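Local coordinates for prophage MuSo2, 43 kDa tail protein (PDB 3CDD) that probably forms part of the baseplate at the end of a Mu-like phage tail, as a trimeric structural protein related to Mu GpP, at residues A[132-144]-A[166-180]. Sequence-based numbering, arbitrary orientation.
Sequences IKVIVNTDVGEPF and RGVLLTSDTFGNLVI
Ile135 and Val179 sit level with each other in a small mixed sheet of the gp44-like second domain: strand 134-136 is the edge strand, pairing in parallel with the central strand 178-180, which on its other side pairs antiparallel with 169-172. Four backbone bonds zip the parallel pair together: Leu178 N to Lys133 O, Ile135 N to Leu178 O (2.6 Å), Ile180 N to Ile135 O, and Asn137 N to Ile180 O. On the face packed toward helix 119-127, Ile180 CD1 touches both valines of the neighbouring strand, 3.7 Å from Val134 CG1 and also against Val136 CG2, while Ile180 CG2 meets Val140 CG1. Just before the two strands begin, water 1 bridges Lys133 N, Gly176 O and Asn177 OD1.

At the other end of the contact, Arg166 reaches across to residues 140-144. Its CB starts beside Val140 O; CG comes within 3.3 Å of that same oxygen and also touches Phe144 CZ. A bend at chi2 (-55°) then turns CD along their backbone, still against Val140 O. NE gives a nearly straight bond to Glu142 O (3.0 Å, 164°), which lies in the guanidinium plane. Arg166 CZ and NH1 lie over Phe144 CE2, the planes at 9° and Arg166 CZ 4.0 Å from the Phe144 ring centroid, a cation-pi stack. Both the stack and the carbonyl bonds restrain the group's rotation. The last grip on residues 140-144 comes from Arg166 NH2, which lies over the ring and bonds Pro143 O at 3.1 Å from above the carbonyl plane.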
loop_
_atom_site.group_PDB
_atom_site.type_symbol
_atom_site.label_atom_id
_atom_site.label_comp_id
_atom_site.label_asym_id
_atom_site.label_seq_id
_atom_site.Cartn_x
_atom_site.Cartn_y
_atom_site.Cartn_z
ATOM N N ILE A 132 5.154 31.424 12.465
ATOM C CA ILE A 132 5.928 30.367 13.092
ATOM C C ILE A 132 7.313 30.945 13.421
ATOM O O ILE A 132 7.999 31.488 12.534
ATOM C CB ILE A 132 6.038 29.118 12.149
ATOM C CG1 ILE A 132 4.710 28.350 12.106
ATOM C CG2 ILE A 132 7.173 28.181 12.579
ATOM C CD1 ILE A 132 4.540 27.453 10.897
ATOM N N LYS A 133 7.697 30.859 14.696
ATOM C CA LYS A 133 9.028 31.289 15.135
ATOM C C LYS A 133 10.091 30.250 14.794
ATOM O O LYS A 133 9.801 29.039 14.758
ATOM C CB LYS A 133 9.059 31.581 16.637
ATOM C CG LYS A 133 8.402 32.875 17.050
ATOM C CD LYS A 133 9.257 33.576 18.118
ATOM C CE LYS A 133 8.466 34.610 18.898
ATOM N NZ LYS A 133 7.599 33.948 19.916
ATOM N N VAL A 134 11.308 30.734 14.533
ATOM C CA VAL A 134 12.454 29.882 14.231
ATOM C C VAL A 134 13.447 29.942 15.395
ATOM O O VAL A 134 14.017 30.999 15.682
ATOM C CB VAL A 134 13.182 30.327 12.917
ATOM C CG1 VAL A 134 14.417 29.445 12.650
ATOM C CG2 VAL A 134 12.231 30.347 11.727
ATOM N N ILE A 135 13.645 28.806 16.059
ATOM C CA ILE A 135 14.581 28.685 17.177
ATOM C C ILE A 135 15.861 28.048 16.649
ATOM O O ILE A 135 15.808 27.007 16.011
ATOM C CB ILE A 135 14.006 27.798 18.333
ATOM C CG1 ILE A 135 12.622 28.291 18.831
ATOM C CG2 ILE A 135 15.038 27.606 19.474
ATOM C CD1 ILE A 135 12.503 29.773 19.141
ATOM N N VAL A 136 16.997 28.684 16.914
ATOM C CA VAL A 136 18.309 28.175 16.495
ATOM C C VAL A 136 19.163 27.742 17.691
ATOM O O VAL A 136 19.491 28.551 18.570
ATOM C CB VAL A 136 19.078 29.200 15.609
ATOM C CG1 VAL A 136 20.419 28.626 15.149
ATOM C CG2 VAL A 136 18.244 29.576 14.387
ATOM N N ASN A 137 19.536 26.467 17.683
ATOM C CA ASN A 137 20.282 25.820 18.764
ATOM C C ASN A 137 21.613 25.205 18.315
ATOM O O ASN A 137 22.125 24.289 18.958
ATOM C CB ASN A 137 19.434 24.698 19.371
ATOM C CG ASN A 137 18.196 25.213 20.065
ATOM O OD1 ASN A 137 18.149 26.371 20.505
ATOM N ND2 ASN A 137 17.178 24.357 20.174
ATOM N N THR A 138 22.156 25.679 17.204
ATOM C CA THR A 138 23.389 25.121 16.664
ATOM C C THR A 138 23.962 26.094 15.654
ATOM O O THR A 138 23.293 27.053 15.258
ATOM C CB THR A 138 23.161 23.718 16.002
ATOM O OG1 THR A 138 24.418 23.040 15.876
ATOM C CG2 THR A 138 22.494 23.849 14.625
ATOM N N ASP A 139 25.206 25.852 15.248
ATOM C CA ASP A 139 25.865 26.692 14.264
ATOM C C ASP A 139 25.354 26.307 12.877
ATOM O O ASP A 139 25.488 25.156 12.459
ATOM C CB ASP A 139 27.380 26.511 14.375
ATOM C CG ASP A 139 28.150 27.445 13.482
ATOM O OD1 ASP A 139 27.541 28.298 12.795
ATOM O OD2 ASP A 139 29.388 27.312 13.470
ATOM N N VAL A 140 24.740 27.266 12.183
ATOM C CA VAL A 140 24.168 27.018 10.845
ATOM C C VAL A 140 25.207 27.229 9.733
ATOM O O VAL A 140 24.930 26.998 8.544
ATOM C CB VAL A 140 22.852 27.831 10.580
ATOM C CG1 VAL A 140 21.848 27.615 11.711
ATOM C CG2 VAL A 140 23.129 29.327 10.375
ATOM N N GLY A 141 26.399 27.673 10.134
ATOM C CA GLY A 141 27.524 27.840 9.215
ATOM C C GLY A 141 27.304 28.932 8.186
ATOM O O GLY A 141 26.547 29.890 8.419
ATOM N N GLU A 142 27.967 28.773 7.040
ATOM C CA GLU A 142 28.118 29.846 6.061
ATOM C C GLU A 142 26.797 30.219 5.407
ATOM O O GLU A 142 25.890 29.389 5.343
ATOM C CB GLU A 142 29.140 29.458 4.975
ATOM C CG GLU A 142 30.595 29.529 5.410
ATOM C CD GLU A 142 31.010 30.915 5.872
ATOM O OE1 GLU A 142 31.239 31.806 5.012
ATOM O OE2 GLU A 142 31.118 31.107 7.104
ATOM N N PRO A 143 26.681 31.476 4.925
ATOM C CA PRO A 143 25.566 31.851 4.052
ATOM C C PRO A 143 25.549 31.018 2.760
ATOM O O PRO A 143 26.574 30.433 2.397
ATOM C CB PRO A 143 25.852 33.334 3.730
ATOM C CG PRO A 143 27.315 33.536 4.063
ATOM C CD PRO A 143 27.555 32.624 5.226
ATOM N N PHE A 144 24.395 30.940 2.094
ATOM C CA PHE A 144 24.331 30.408 0.733
ATOM C C PHE A 144 24.399 31.585 -0.251
ATOM O O PHE A 144 23.634 32.562 -0.123
ATOM C CB PHE A 144 23.033 29.642 0.496
ATOM C CG PHE A 144 22.837 28.421 1.408
ATOM C CD1 PHE A 144 22.339 28.565 2.700
ATOM C CD2 PHE A 144 23.137 27.135 0.948
ATOM C CE1 PHE A 144 22.159 27.447 3.529
ATOM C CE2 PHE A 144 22.962 26.017 1.765
ATOM C CZ PHE A 144 22.457 26.171 3.057
ATOM N N ARG A 166 24.344 21.857 5.346
ATOM C CA ARG A 166 24.994 22.478 6.510
ATOM C C ARG A 166 25.160 21.514 7.683
ATOM O O ARG A 166 25.612 21.912 8.763
ATOM C CB ARG A 166 24.240 23.740 6.959
ATOM C CG ARG A 166 24.410 24.974 6.039
ATOM C CD ARG A 166 25.875 25.352 5.800
ATOM N NE ARG A 166 26.027 26.443 4.823
ATOM C CZ ARG A 166 26.304 26.285 3.526
ATOM N NH1 ARG A 166 26.465 25.073 3.009
ATOM N NH2 ARG A 166 26.424 27.351 2.741
ATOM N N GLY A 167 24.794 20.254 7.462
ATOM C CA GLY A 167 24.864 19.195 8.489
ATOM C C GLY A 167 24.067 19.474 9.744
ATOM O O GLY A 167 24.497 19.144 10.848
ATOM N N VAL A 168 22.903 20.100 9.581
ATOM C CA VAL A 168 22.020 20.371 10.715
ATOM C C VAL A 168 20.655 19.698 10.515
ATOM O O VAL A 168 20.347 19.190 9.433
ATOM C CB VAL A 168 21.902 21.901 11.063
ATOM C CG1 VAL A 168 23.293 22.536 11.230
ATOM C CG2 VAL A 168 21.075 22.676 10.044
ATOM N N LEU A 169 19.874 19.653 11.588
ATOM C CA LEU A 169 18.548 19.034 11.585
ATOM C C LEU A 169 17.450 20.060 11.811
ATOM O O LEU A 169 17.642 21.018 12.563
ATOM C CB LEU A 169 18.451 18.006 12.717
ATOM C CG LEU A 169 19.514 16.931 12.898
ATOM C CD1 LEU A 169 19.173 16.117 14.144
ATOM C CD2 LEU A 169 19.564 16.049 11.662
ATOM N N LEU A 170 16.292 19.826 11.191
ATOM C CA LEU A 170 15.069 20.600 11.452
ATOM C C LEU A 170 14.095 19.798 12.313
ATOM O O LEU A 170 13.862 18.620 12.059
ATOM C CB LEU A 170 14.374 20.984 10.152
ATOM C CG LEU A 170 15.231 21.547 9.010
ATOM C CD1 LEU A 170 14.307 21.769 7.847
ATOM C CD2 LEU A 170 15.941 22.869 9.406
ATOM N N THR A 171 13.571 20.415 13.365
ATOM C CA THR A 171 12.506 19.769 14.160
ATOM C C THR A 171 11.526 20.844 14.672
ATOM O O THR A 171 11.454 21.933 14.108
ATOM C CB THR A 171 13.098 18.801 15.258
ATOM O OG1 THR A 171 12.045 18.146 15.982
ATOM C CG2 THR A 171 13.989 19.535 16.213
ATOM N N SER A 172 10.750 20.544 15.701
ATOM C CA SER A 172 9.884 21.556 16.273
ATOM C C SER A 172 9.918 21.404 17.792
ATOM O O SER A 172 10.413 20.394 18.307
ATOM C CB SER A 172 8.461 21.446 15.703
ATOM O OG SER A 172 7.858 20.194 16.001
ATOM N N ASP A 173 9.409 22.389 18.516
ATOM C CA ASP A 173 9.364 22.268 19.976
ATOM C C ASP A 173 7.917 22.101 20.411
ATOM O O ASP A 173 7.035 22.049 19.556
ATOM C CB ASP A 173 10.068 23.460 20.644
ATOM C CG ASP A 173 9.408 24.801 20.324
ATOM O OD1 ASP A 173 8.215 24.828 19.924
ATOM O OD2 ASP A 173 10.080 25.838 20.497
ATOM N N THR A 174 7.653 22.013 21.716
ATOM C CA THR A 174 6.284 21.794 22.188
ATOM C C THR A 174 5.346 22.957 21.847
ATOM O O THR A 174 4.126 22.805 21.881
ATOM C CB THR A 174 6.195 21.495 23.699
ATOM O OG1 THR A 174 6.599 22.653 24.446
ATOM C CG2 THR A 174 7.042 20.283 24.070
ATOM N N PHE A 175 5.924 24.109 21.518
ATOM C CA PHE A 175 5.137 25.296 21.178
ATOM C C PHE A 175 4.925 25.445 19.660
ATOM O O PHE A 175 4.341 26.415 19.193
ATOM C CB PHE A 175 5.729 26.542 21.852
ATOM C CG PHE A 175 5.503 26.565 23.355
ATOM C CD1 PHE A 175 6.434 25.994 24.229
ATOM C CD2 PHE A 175 4.344 27.120 23.890
ATOM C CE1 PHE A 175 6.215 25.986 25.612
ATOM C CE2 PHE A 175 4.132 27.129 25.272
ATOM C CZ PHE A 175 5.066 26.559 26.130
ATOM N N GLY A 176 5.363 24.443 18.899
ATOM C CA GLY A 176 5.154 24.432 17.452
ATOM C C GLY A 176 6.021 25.441 16.727
ATOM O O GLY A 176 5.680 25.883 15.618
ATOM N N ASN A 177 7.122 25.830 17.370
ATOM C CA ASN A 177 8.140 26.670 16.729
ATOM C C ASN A 177 9.011 25.764 15.895
ATOM O O ASN A 177 9.234 24.642 16.293
ATOM C CB ASN A 177 9.036 27.334 17.777
ATOM C CG ASN A 177 8.283 28.297 18.692
ATOM O OD1 ASN A 177 7.433 29.077 18.242
ATOM N ND2 ASN A 177 8.633 28.279 19.986
ATOM N N LEU A 178 9.536 26.252 14.775
ATOM C CA LEU A 178 10.599 25.546 14.033
ATOM C C LEU A 178 11.945 25.577 14.774
ATOM O O LEU A 178 12.416 26.650 15.171
ATOM C CB LEU A 178 10.767 26.142 12.637
ATOM C CG LEU A 178 11.774 25.428 11.731
ATOM C CD1 LEU A 178 11.247 24.055 11.319
ATOM C CD2 LEU A 178 12.096 26.262 10.514
ATOM N N VAL A 179 12.547 24.402 14.964
ATOM C CA VAL A 179 13.842 24.277 15.644
ATOM C C VAL A 179 14.952 23.819 14.694
ATOM O O VAL A 179 14.841 22.784 14.024
ATOM C CB VAL A 179 13.806 23.328 16.880
ATOM C CG1 VAL A 179 15.199 23.240 17.532
ATOM C CG2 VAL A 179 12.791 23.789 17.896
ATOM N N ILE A 180 16.026 24.609 14.656
ATOM C CA ILE A 180 17.237 24.245 13.941
ATOM C C ILE A 180 18.318 23.797 14.926
ATOM O O ILE A 180 18.814 24.580 15.758
ATOM C CB ILE A 180 17.757 25.385 13.055
ATOM C CG1 ILE A 180 16.651 25.875 12.108
ATOM C CG2 ILE A 180 19.006 24.926 12.294
ATOM C CD1 ILE A 180 16.990 27.180 11.359
HETATM O O HOH W 1 5.644 29.111 16.216
HETATM O O HOH W 2 26.887 24.426 10.421
#